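Local coordinates for protein glycerol dehydratase (PDB 1R9D) that probably acts as a glycyl-radical lyase, a glycerol dehydratase that removes water from glycerol without needing coenzyme B12, at residues G419-L422 and E423-R426; S166-Y169 and G170-L173; K689-H692 and F693-S696; W315-L318 and N319-N322. All coordinates share one frame; numbering follows the deposited sequence.

Contact 1. Residues G419-L422 and E423-R426; sequences GLTL and EDAR
Leu422 lays its isobutyl end over one face of the Arg426 guanidinium, one helical turn further on. Its CD2 methyl stands 3.6 Å above the guanidinium plane, displaced toward the rim, and comes within 3.7 Å of Arg426 NH2. The Leu422 CG is trans to the backbone N (chi1 178°), which swings the branch along the flank where the extended arginine chain runs, and the two side chains cross at a slant. The charged end itself is held from elsewhere, since Arg426 NH1 donates to Ser349 O.

At the start of the same turn, Thr421 is the N-cap. Its OG1 accepts from Asp424 N at 3.0 Å, with a fairly straight N-H...O angle of 162°. The hydroxyl can do this because chi1 of 60° wedges OG1 between the backbone N and the carbonyl carbon, within reach of the Asp424 N-H. The Asp424 side chain leans across the cap, its CG 3.3 Å from Thr421 OG1, but its carboxylate is satisfied by Tyr543 and Lys441. The backbone completes the start of the helix through Ala425 N to Thr421 O (2.9 Å) and Arg426 N to Leu422 O (3.0 Å). Leu420 contributes apolar contact, its CB lying 4.4 Å from Ala425 CB.

Gly419, at positive phi, ends the preceding helix 408-417 in a Schellman motif, so one helix stops and the next is capped within a few residues. Ala425 and Leu422 pack back against helix 408-417, whereas Leu420 rests on Tyr543 and Phe545 of strand 543-551.

Contact 2. Residues S166-Y169 and G170-L173; sequences SVDY and GKVL
Asp168 and Lys171 meet with their side chains crossing at about a right angle. The carboxylate lies against the first methylene of the lysine, Asp168 CG standing 3.3 Å from Lys171 CB. With CG trans to its own N (chi1 -160°), Asp168 reaches forward over the first turn of the helix, and OD1 accepts from Lys171 N at 3.1 Å. The N-H comes from well above the carboxylate plane, 61° out of it, and the bond is bent to 142°. A water that accepts from Gly170 N at 2.9 Å also donates weakly to this same OD1. The lysine runs on fully extended, and its NZ makes a salt bridge with Glu183 instead of Asp168.

Tyr169 heads in another direction. The methyl CG2 of Val167 sits 3.6 Å above the centre of its ring, Ser166 OG lies in the ring plane at the edge, and the phenol OH bonds to His271 ND1. Its carbonyl serves the new helix, as Tyr169 O accepts from Leu173 N at 3.0 Å and is flanked by Leu173 CG at 3.3 Å.

At the entry to the helix, Tyr169 N bonds weakly to Val167 O, making Asp168 the centre of an inverse gamma turn. An aspartate N-cap, here reached through that turn, begins helix 169-190, which packs on helices 260-277 and 288-298.

Contact 3. Residues K689-H692 and F693-S696; sequences KLDH and FIAS
Asp691 supplies the polar part of this contact through a single oxygen, OD1, which takes two backbone N-H groups of the following segment. Phe693 N reaches it at 3.0 Å nearly along the C-O axis, although the N-H is bent to 133°. Ile694 N, also at 3.0 Å, gives the straighter bond (159°) but arrives from above the carboxylate plane. Two donors coming from different directions should fix the rotation of the carboxylate. CG is placed for this by a first torsion of -174°, trans to the aspartate N, which carries the group forward over the turn.

Van der Waals contact falls mostly to the branch of Ile694. Its CG2 methyl packs against the carboxylate, 3.6 Å from Asp691 CG, and touches Asp691 O at 3.4 Å. The two side chains stand at about a right angle, and both also rest on Leu618 of helix 607-624. Asp691 OD1 also lies at the edge of the Phe693 ring, near its plane, 3.4 Å from Phe693 CB.

The His692 imidazole takes its polar partners outside the two segments: ND1 bonds to Thr699 OG1 and NE2 to Val687 O, so both ring nitrogens are engaged, while the buried His692 O finds no partner in the model.

The bond from Phe693 N to Asp691 OD1 defines an Asx turn, and the further bond from Ile694 N extends it. An inverse gamma turn centred on Ala695 follows. Together they bend the loop that leads from helix 680-687 to strand 702-705, in the part of the chain belonging to the glycine radical family.

Contact 4. Residues W315-L318 and N319-N322; sequences WIKL and NDIN
Trp315 meets Asn319 through its carbonyl, not its indole: Asn319 ND2 donates to Trp315 O at 2.9 Å, from above the carbonyl plane and with a bent N-H...O angle of 137°. The asparagine folds back toward the helix because its CG lies beside its own backbone N (chi1 -78°), and the same ND2 has a second acceptor in Gln373 O. Ile316 follows with its carbonyl, which receives Asn319 N at 2.9 Å, again from well out of plane. Lys317 makes two links. Its O accepts Asp320 N at 2.8 Å, and its side chain, bent at chi2 and chi3, lies alongside that of Asp320, pointing the same way, so that Lys317 NZ makes a salt bridge with Asp320 OD1 at 3.4 Å, its hydrogen bond a weak one. Leu318 ends the segment with its O tied to Ile321 O by a water that donates to both at 2.8 Å.

Within this buried turn, the lysine ammonium is shared with Glu70, and the aspartate carboxylate with Arg67 and Arg81 N. Alternating charges of this kind would be expected to stabilise both ionised forms, while the asparagine amide and the water, with Gln340 NE2 on Leu318 O, provide donors for carbonyls where helix 304-317 gives way to loop.

How the contacts relate
Along the chain the order is contact 2, contact 4, contact 1, contact 3. Each is local to one continuous segment, so they stand in series and none encloses or crosses another. Contacts 2 and 1 open helices, contact 4 lies where helix 304-317 gives way, and contact 3 bends a loop. His271 of helix 260-277 joins contacts 2 and 4, bonding Tyr169 and packing on Leu318. The 437-441 region borders contacts 2 and 1, whose centres are 18 Å apart. Arg418, immediately before contact 1, bonds Ile694 O of contact 3, and Ser696 OG weakly, thereby linking the pyruvate formate lyase-like region to the glycine radical region.

Contact 1. Residues G419-L422 and E423-R426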
loop_
_atom_site.group_PDB
_atom_site.type_symbol
_atom_site.label_atom_id
_atom_site.label_comp_id
_atom_site.label_asym_id
_atom_site.label_seq_id
_atom_site.Cartn_x
_atom_site.Cartn_y
_atom_site.Cartn_z
ATOM N N GLY A 419 -20.499 -5.974 -20.380
ATOM C CA GLY A 419 -19.120 -6.046 -20.840
ATOM C C GLY A 419 -18.523 -7.397 -21.201
ATOM O O GLY A 419 -17.418 -7.450 -21.748
ATOM N N LEU A 420 -19.216 -8.490 -20.896
ATOM C CA LEU A 420 -18.695 -9.810 -21.237
ATOM C C LEU A 420 -18.856 -10.068 -22.728
ATOM O O LEU A 420 -19.766 -9.535 -23.360
ATOM C CB LEU A 420 -19.434 -10.912 -20.469
ATOM C CG LEU A 420 -18.997 -11.183 -19.025
ATOM C CD1 LEU A 420 -19.366 -10.007 -18.146
ATOM C CD2 LEU A 420 -19.658 -12.465 -18.521
ATOM N N THR A 421 -17.964 -10.873 -23.296
ATOM C CA THR A 421 -18.084 -11.218 -24.710
ATOM C C THR A 421 -19.253 -12.190 -24.768
ATOM O O THR A 421 -19.650 -12.731 -23.736
ATOM C CB THR A 421 -16.836 -11.952 -25.225
ATOM O OG1 THR A 421 -16.659 -13.161 -24.479
ATOM C CG2 THR A 421 -15.606 -11.081 -25.074
ATOM N N LEU A 422 -19.807 -12.420 -25.957
ATOM C CA LEU A 422 -20.918 -13.358 -26.083
ATOM C C LEU A 422 -20.455 -14.766 -25.698
ATOM O O LEU A 422 -21.191 -15.520 -25.059
ATOM C CB LEU A 422 -21.456 -13.359 -27.518
ATOM C CG LEU A 422 -22.599 -14.325 -27.847
ATOM C CD1 LEU A 422 -23.806 -14.032 -26.962
ATOM C CD2 LEU A 422 -22.970 -14.179 -29.325
ATOM N N GLU A 423 -19.228 -15.113 -26.080
ATOM C CA GLU A 423 -18.682 -16.429 -25.763
ATOM C C GLU A 423 -18.607 -16.629 -24.248
ATOM O O GLU A 423 -19.027 -17.667 -23.730
ATOM C CB GLU A 423 -17.285 -16.589 -26.371
ATOM C CG GLU A 423 -16.875 -18.038 -26.590
ATOM C CD GLU A 423 -15.391 -18.208 -26.901
ATOM O OE1 GLU A 423 -14.829 -17.370 -27.642
ATOM O OE2 GLU A 423 -14.792 -19.196 -26.411
ATOM N N ASP A 424 -18.072 -15.636 -23.540
ATOM C CA ASP A 424 -17.953 -15.721 -22.086
ATOM C C ASP A 424 -19.322 -15.737 -21.406
ATOM O O ASP A 424 -19.541 -16.497 -20.468
ATOM C CB ASP A 424 -17.121 -14.553 -21.537
ATOM C CG ASP A 424 -15.621 -14.756 -21.723
ATOM O OD1 ASP A 424 -15.195 -15.902 -21.979
ATOM O OD2 ASP A 424 -14.865 -13.769 -21.592
ATOM N N ALA A 425 -20.242 -14.899 -21.878
ATOM C CA ALA A 425 -21.582 -14.845 -21.294
ATOM C C ALA A 425 -22.296 -16.193 -21.419
ATOM O O ALA A 425 -23.006 -16.611 -20.507
ATOM C CB ALA A 425 -22.415 -13.746 -21.965
ATOM N N ARG A 426 -22.099 -16.873 -22.546
ATOM C CA ARG A 426 -22.725 -18.169 -22.777
ATOM C C ARG A 426 -22.205 -19.246 -21.830
ATOM O O ARG A 426 -22.872 -20.255 -21.606
ATOM C CB ARG A 426 -22.499 -18.629 -24.222
ATOM C CG ARG A 426 -23.421 -17.966 -25.226
ATOM C CD ARG A 426 -23.077 -18.364 -26.650
ATOM N NE ARG A 426 -24.075 -17.868 -27.597
ATOM C CZ ARG A 426 -23.880 -17.788 -28.907
ATOM N NH1 ARG A 426 -22.721 -18.168 -29.425
ATOM N NH2 ARG A 426 -24.844 -17.329 -29.698
#

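Contact 2. Residues S166-Y169 and G170-L173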
loop_
_atom_site.group_PDB
_atom_site.type_symbol
_atom_site.label_atom_id
_atom_site.label_comp_id
_atom_site.label_asym_id
_atom_site.label_seq_id
_atom_site.Cartn_x
_atom_site.Cartn_y
_atom_site.Cartn_z
ATOM N N SER A 166 -16.003 -18.416 -8.728
ATOM C CA SER A 166 -15.877 -19.765 -9.254
ATOM C C SER A 166 -14.545 -19.710 -9.997
ATOM O O SER A 166 -14.444 -19.076 -11.050
ATOM C CB SER A 166 -17.006 -20.102 -10.226
ATOM O OG SER A 166 -16.858 -21.432 -10.703
ATOM N N VAL A 167 -13.519 -20.341 -9.430
ATOM C CA VAL A 167 -12.198 -20.334 -10.047
ATOM C C VAL A 167 -12.135 -21.222 -11.279
ATOM O O VAL A 167 -13.095 -21.918 -11.609
ATOM C CB VAL A 167 -11.105 -20.777 -9.047
ATOM C CG1 VAL A 167 -11.145 -19.890 -7.815
ATOM C CG2 VAL A 167 -11.295 -22.243 -8.668
ATOM N N ASP A 168 -10.994 -21.191 -11.960
ATOM C CA ASP A 168 -10.803 -21.986 -13.162
ATOM C C ASP A 168 -10.466 -23.430 -12.776
ATOM O O ASP A 168 -9.340 -23.887 -12.993
ATOM C CB ASP A 168 -9.659 -21.398 -13.993
ATOM C CG ASP A 168 -9.702 -21.833 -15.447
ATOM O OD1 ASP A 168 -10.323 -22.878 -15.752
ATOM O OD2 ASP A 168 -9.097 -21.133 -16.291
ATOM N N TYR A 169 -11.437 -24.139 -12.200
ATOM C CA TYR A 169 -11.223 -25.528 -11.786
ATOM C C TYR A 169 -10.716 -26.374 -12.947
ATOM O O TYR A 169 -9.820 -27.200 -12.779
ATOM C CB TYR A 169 -12.522 -26.159 -11.256
ATOM C CG TYR A 169 -13.058 -25.581 -9.961
ATOM C CD1 TYR A 169 -14.025 -24.573 -9.970
ATOM C CD2 TYR A 169 -12.621 -26.065 -8.724
ATOM C CE1 TYR A 169 -14.548 -24.062 -8.776
ATOM C CE2 TYR A 169 -13.139 -25.564 -7.525
ATOM C CZ TYR A 169 -14.103 -24.565 -7.560
ATOM O OH TYR A 169 -14.630 -24.081 -6.384
ATOM N N GLY A 170 -11.302 -26.168 -14.123
ATOM C CA GLY A 170 -10.915 -26.927 -15.299
ATOM C C GLY A 170 -9.444 -26.824 -15.649
ATOM O O GLY A 170 -8.829 -27.807 -16.060
ATOM N N LYS A 171 -8.874 -25.636 -15.484
ATOM C CA LYS A 171 -7.468 -25.423 -15.798
ATOM C C LYS A 171 -6.550 -26.176 -14.847
ATOM O O LYS A 171 -5.612 -26.838 -15.284
ATOM C CB LYS A 171 -7.128 -23.933 -15.745
ATOM C CG LYS A 171 -5.674 -23.619 -16.069
ATOM C CD LYS A 171 -5.417 -22.119 -16.000
ATOM C CE LYS A 171 -3.981 -21.773 -16.359
ATOM N NZ LYS A 171 -3.740 -20.301 -16.258
ATOM N N VAL A 172 -6.811 -26.067 -13.549
ATOM C CA VAL A 172 -5.984 -26.743 -12.559
ATOM C C VAL A 172 -6.108 -28.263 -12.668
ATOM O O VAL A 172 -5.138 -28.984 -12.440
ATOM C CB VAL A 172 -6.343 -26.302 -11.125
ATOM C CG1 VAL A 172 -5.401 -26.977 -10.129
ATOM C CG2 VAL A 172 -6.237 -24.786 -11.005
ATOM N N LEU A 173 -7.295 -28.750 -13.013
ATOM C CA LEU A 173 -7.489 -30.191 -13.163
ATOM C C LEU A 173 -6.603 -30.695 -14.294
ATOM O O LEU A 173 -6.089 -31.815 -14.246
ATOM C CB LEU A 173 -8.959 -30.516 -13.478
ATOM C CG LEU A 173 -9.940 -30.468 -12.305
ATOM C CD1 LEU A 173 -11.367 -30.620 -12.811
ATOM C CD2 LEU A 173 -9.610 -31.580 -11.322
HETATM O O HOH W 1 -13.319 -24.336 -15.004
#

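Contact 3. Residues K689-H692 and F693-S696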
loop_
_atom_site.group_PDB
_atom_site.type_symbol
_atom_site.label_atom_id
_atom_site.label_comp_id
_atom_site.label_asym_id
_atom_site.label_seq_id
_atom_site.Cartn_x
_atom_site.Cartn_y
_atom_site.Cartn_z
ATOM N N LYS A 689 -42.745 -8.618 -14.952
ATOM C CA LYS A 689 -42.823 -7.224 -15.390
ATOM C C LYS A 689 -41.677 -6.352 -14.879
ATOM O O LYS A 689 -41.442 -5.258 -15.396
ATOM C CB LYS A 689 -44.164 -6.618 -14.975
ATOM C CG LYS A 689 -45.363 -7.273 -15.652
ATOM C CD LYS A 689 -46.658 -6.852 -14.985
ATOM C CE LYS A 689 -47.850 -7.588 -15.580
ATOM N NZ LYS A 689 -49.104 -7.294 -14.823
ATOM N N LEU A 690 -40.968 -6.826 -13.858
ATOM C CA LEU A 690 -39.837 -6.081 -13.317
ATOM C C LEU A 690 -38.704 -6.111 -14.346
ATOM O O LEU A 690 -38.712 -6.937 -15.259
ATOM C CB LEU A 690 -39.350 -6.731 -12.021
ATOM C CG LEU A 690 -40.389 -6.991 -10.930
ATOM C CD1 LEU A 690 -39.741 -7.810 -9.804
ATOM C CD2 LEU A 690 -40.936 -5.668 -10.406
ATOM N N ASP A 691 -37.736 -5.210 -14.203
ATOM C CA ASP A 691 -36.590 -5.172 -15.118
ATOM C C ASP A 691 -35.509 -6.123 -14.592
ATOM O O ASP A 691 -34.686 -5.742 -13.756
ATOM C CB ASP A 691 -36.021 -3.751 -15.210
ATOM C CG ASP A 691 -34.919 -3.625 -16.254
ATOM O OD1 ASP A 691 -34.341 -4.661 -16.645
ATOM O OD2 ASP A 691 -34.623 -2.486 -16.678
ATOM N N HIS A 692 -35.521 -7.360 -15.078
ATOM C CA HIS A 692 -34.548 -8.365 -14.650
ATOM C C HIS A 692 -33.204 -8.242 -15.374
ATOM O O HIS A 692 -32.247 -8.944 -15.037
ATOM C CB HIS A 692 -35.122 -9.763 -14.876
ATOM C CG HIS A 692 -36.302 -10.079 -14.010
ATOM N ND1 HIS A 692 -36.177 -10.609 -12.743
ATOM C CD2 HIS A 692 -37.633 -9.941 -14.230
ATOM C CE1 HIS A 692 -37.377 -10.789 -12.221
ATOM N NE2 HIS A 692 -38.279 -10.393 -13.102
ATOM N N PHE A 693 -33.132 -7.362 -16.369
ATOM C CA PHE A 693 -31.890 -7.167 -17.114
ATOM C C PHE A 693 -30.933 -6.227 -16.382
ATOM O O PHE A 693 -29.726 -6.457 -16.356
ATOM C CB PHE A 693 -32.175 -6.584 -18.512
ATOM C CG PHE A 693 -32.856 -7.540 -19.455
ATOM C CD1 PHE A 693 -34.231 -7.743 -19.396
ATOM C CD2 PHE A 693 -32.119 -8.229 -20.417
ATOM C CE1 PHE A 693 -34.866 -8.615 -20.284
ATOM C CE2 PHE A 693 -32.740 -9.103 -21.310
ATOM C CZ PHE A 693 -34.118 -9.296 -21.245
ATOM N N ILE A 694 -31.474 -5.162 -15.795
ATOM C CA ILE A 694 -30.644 -4.183 -15.094
ATOM C C ILE A 694 -30.097 -4.746 -13.782
ATOM O O ILE A 694 -28.991 -4.400 -13.366
ATOM C CB ILE A 694 -31.432 -2.878 -14.820
ATOM C CG1 ILE A 694 -30.462 -1.765 -14.414
ATOM C CG2 ILE A 694 -32.472 -3.100 -13.729
ATOM C CD1 ILE A 694 -31.098 -0.385 -14.335
ATOM N N ALA A 695 -30.877 -5.612 -13.140
ATOM C CA ALA A 695 -30.461 -6.246 -11.889
ATOM C C ALA A 695 -29.613 -7.464 -12.244
ATOM O O ALA A 695 -29.954 -8.599 -11.903
ATOM C CB ALA A 695 -31.688 -6.675 -11.086
ATOM N N SER A 696 -28.497 -7.208 -12.923
ATOM C CA SER A 696 -27.591 -8.250 -13.382
ATOM C C SER A 696 -26.836 -9.005 -12.293
ATOM O O SER A 696 -26.146 -9.980 -12.584
ATOM C CB SER A 696 -26.604 -7.664 -14.400
ATOM O OG SER A 696 -26.067 -6.440 -13.936
#

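Contact 4. Residues W315-L318 and N319-N322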
loop_
_atom_site.group_PDB
_atom_site.type_symbol
_atom_site.label_atom_id
_atom_site.label_comp_id
_atom_site.label_asym_id
_atom_site.label_seq_id
_atom_site.Cartn_x
_atom_site.Cartn_y
_atom_site.Cartn_z
ATOM N N TRP A 315 -20.537 -34.518 -2.883
ATOM C CA TRP A 315 -21.712 -33.832 -2.360
ATOM C C TRP A 315 -21.608 -33.777 -0.836
ATOM O O TRP A 315 -21.807 -32.727 -0.222
ATOM C CB TRP A 315 -22.995 -34.569 -2.762
ATOM C CG TRP A 315 -23.814 -33.892 -3.840
ATOM C CD1 TRP A 315 -25.146 -33.586 -3.781
ATOM C CD2 TRP A 315 -23.365 -33.474 -5.139
ATOM N NE1 TRP A 315 -25.553 -33.007 -4.961
ATOM C CE2 TRP A 315 -24.483 -32.924 -5.811
ATOM C CE3 TRP A 315 -22.129 -33.508 -5.801
ATOM C CZ2 TRP A 315 -24.402 -32.413 -7.113
ATOM C CZ3 TRP A 315 -22.046 -32.999 -7.101
ATOM C CH2 TRP A 315 -23.181 -32.459 -7.740
ATOM N N ILE A 316 -21.278 -34.909 -0.218
ATOM C CA ILE A 316 -21.156 -34.941 1.231
ATOM C C ILE A 316 -20.039 -34.023 1.743
ATOM O O ILE A 316 -20.218 -33.327 2.743
ATOM C CB ILE A 316 -20.933 -36.390 1.735
ATOM C CG1 ILE A 316 -22.180 -37.229 1.423
ATOM C CG2 ILE A 316 -20.649 -36.386 3.227
ATOM C CD1 ILE A 316 -22.071 -38.694 1.799
ATOM N N LYS A 317 -18.897 -34.012 1.059
ATOM C CA LYS A 317 -17.778 -33.160 1.469
ATOM C C LYS A 317 -18.179 -31.683 1.450
ATOM O O LYS A 317 -17.773 -30.911 2.315
ATOM C CB LYS A 317 -16.565 -33.368 0.552
ATOM C CG LYS A 317 -15.929 -34.758 0.635
ATOM C CD LYS A 317 -15.520 -35.110 2.058
ATOM C CE LYS A 317 -14.519 -34.127 2.633
ATOM N NZ LYS A 317 -14.218 -34.413 4.075
ATOM N N LEU A 318 -18.979 -31.291 0.464
ATOM C CA LEU A 318 -19.418 -29.899 0.370
ATOM C C LEU A 318 -20.274 -29.496 1.575
ATOM O O LEU A 318 -20.495 -28.313 1.823
ATOM C CB LEU A 318 -20.190 -29.682 -0.939
ATOM C CG LEU A 318 -19.346 -29.699 -2.220
ATOM C CD1 LEU A 318 -20.225 -29.996 -3.416
ATOM C CD2 LEU A 318 -18.627 -28.367 -2.379
ATOM N N ASN A 319 -20.753 -30.485 2.326
ATOM C CA ASN A 319 -21.570 -30.227 3.510
ATOM C C ASN A 319 -20.707 -30.240 4.773
ATOM O O ASN A 319 -21.186 -29.963 5.874
ATOM C CB ASN A 319 -22.667 -31.289 3.634
ATOM C CG ASN A 319 -23.832 -31.043 2.694
ATOM O OD1 ASN A 319 -24.723 -30.249 2.990
ATOM N ND2 ASN A 319 -23.824 -31.715 1.554
ATOM N N ASP A 320 -19.428 -30.549 4.604
ATOM C CA ASP A 320 -18.512 -30.622 5.738
ATOM C C ASP A 320 -18.002 -29.247 6.161
ATOM O O ASP A 320 -17.654 -29.032 7.323
ATOM C CB ASP A 320 -17.326 -31.518 5.388
ATOM C CG ASP A 320 -16.598 -32.018 6.617
ATOM O OD1 ASP A 320 -15.412 -32.406 6.495
ATOM O OD2 ASP A 320 -17.218 -32.029 7.702
ATOM N N ILE A 321 -17.961 -28.315 5.214
ATOM C CA ILE A 321 -17.483 -26.967 5.486
ATOM C C ILE A 321 -18.530 -26.113 6.197
ATOM O O ILE A 321 -19.712 -26.165 5.864
ATOM C CB ILE A 321 -17.069 -26.270 4.165
ATOM C CG1 ILE A 321 -16.009 -27.122 3.456
ATOM C CG2 ILE A 321 -16.546 -24.863 4.446
ATOM C CD1 ILE A 321 -15.515 -26.548 2.141
ATOM N N ASN A 322 -18.095 -25.342 7.191
ATOM C CA ASN A 322 -18.997 -24.463 7.924
ATOM C C ASN A 322 -18.262 -23.166 8.231
ATOM O O ASN A 322 -17.041 -23.088 8.073
ATOM C CB ASN A 322 -19.480 -25.113 9.223
ATOM C CG ASN A 322 -20.849 -24.603 9.659
ATOM O OD1 ASN A 322 -21.275 -23.511 9.271
ATOM N ND2 ASN A 322 -21.538 -25.386 10.485
HETATM O O HOH W 2 -21.525 -26.635 3.836
#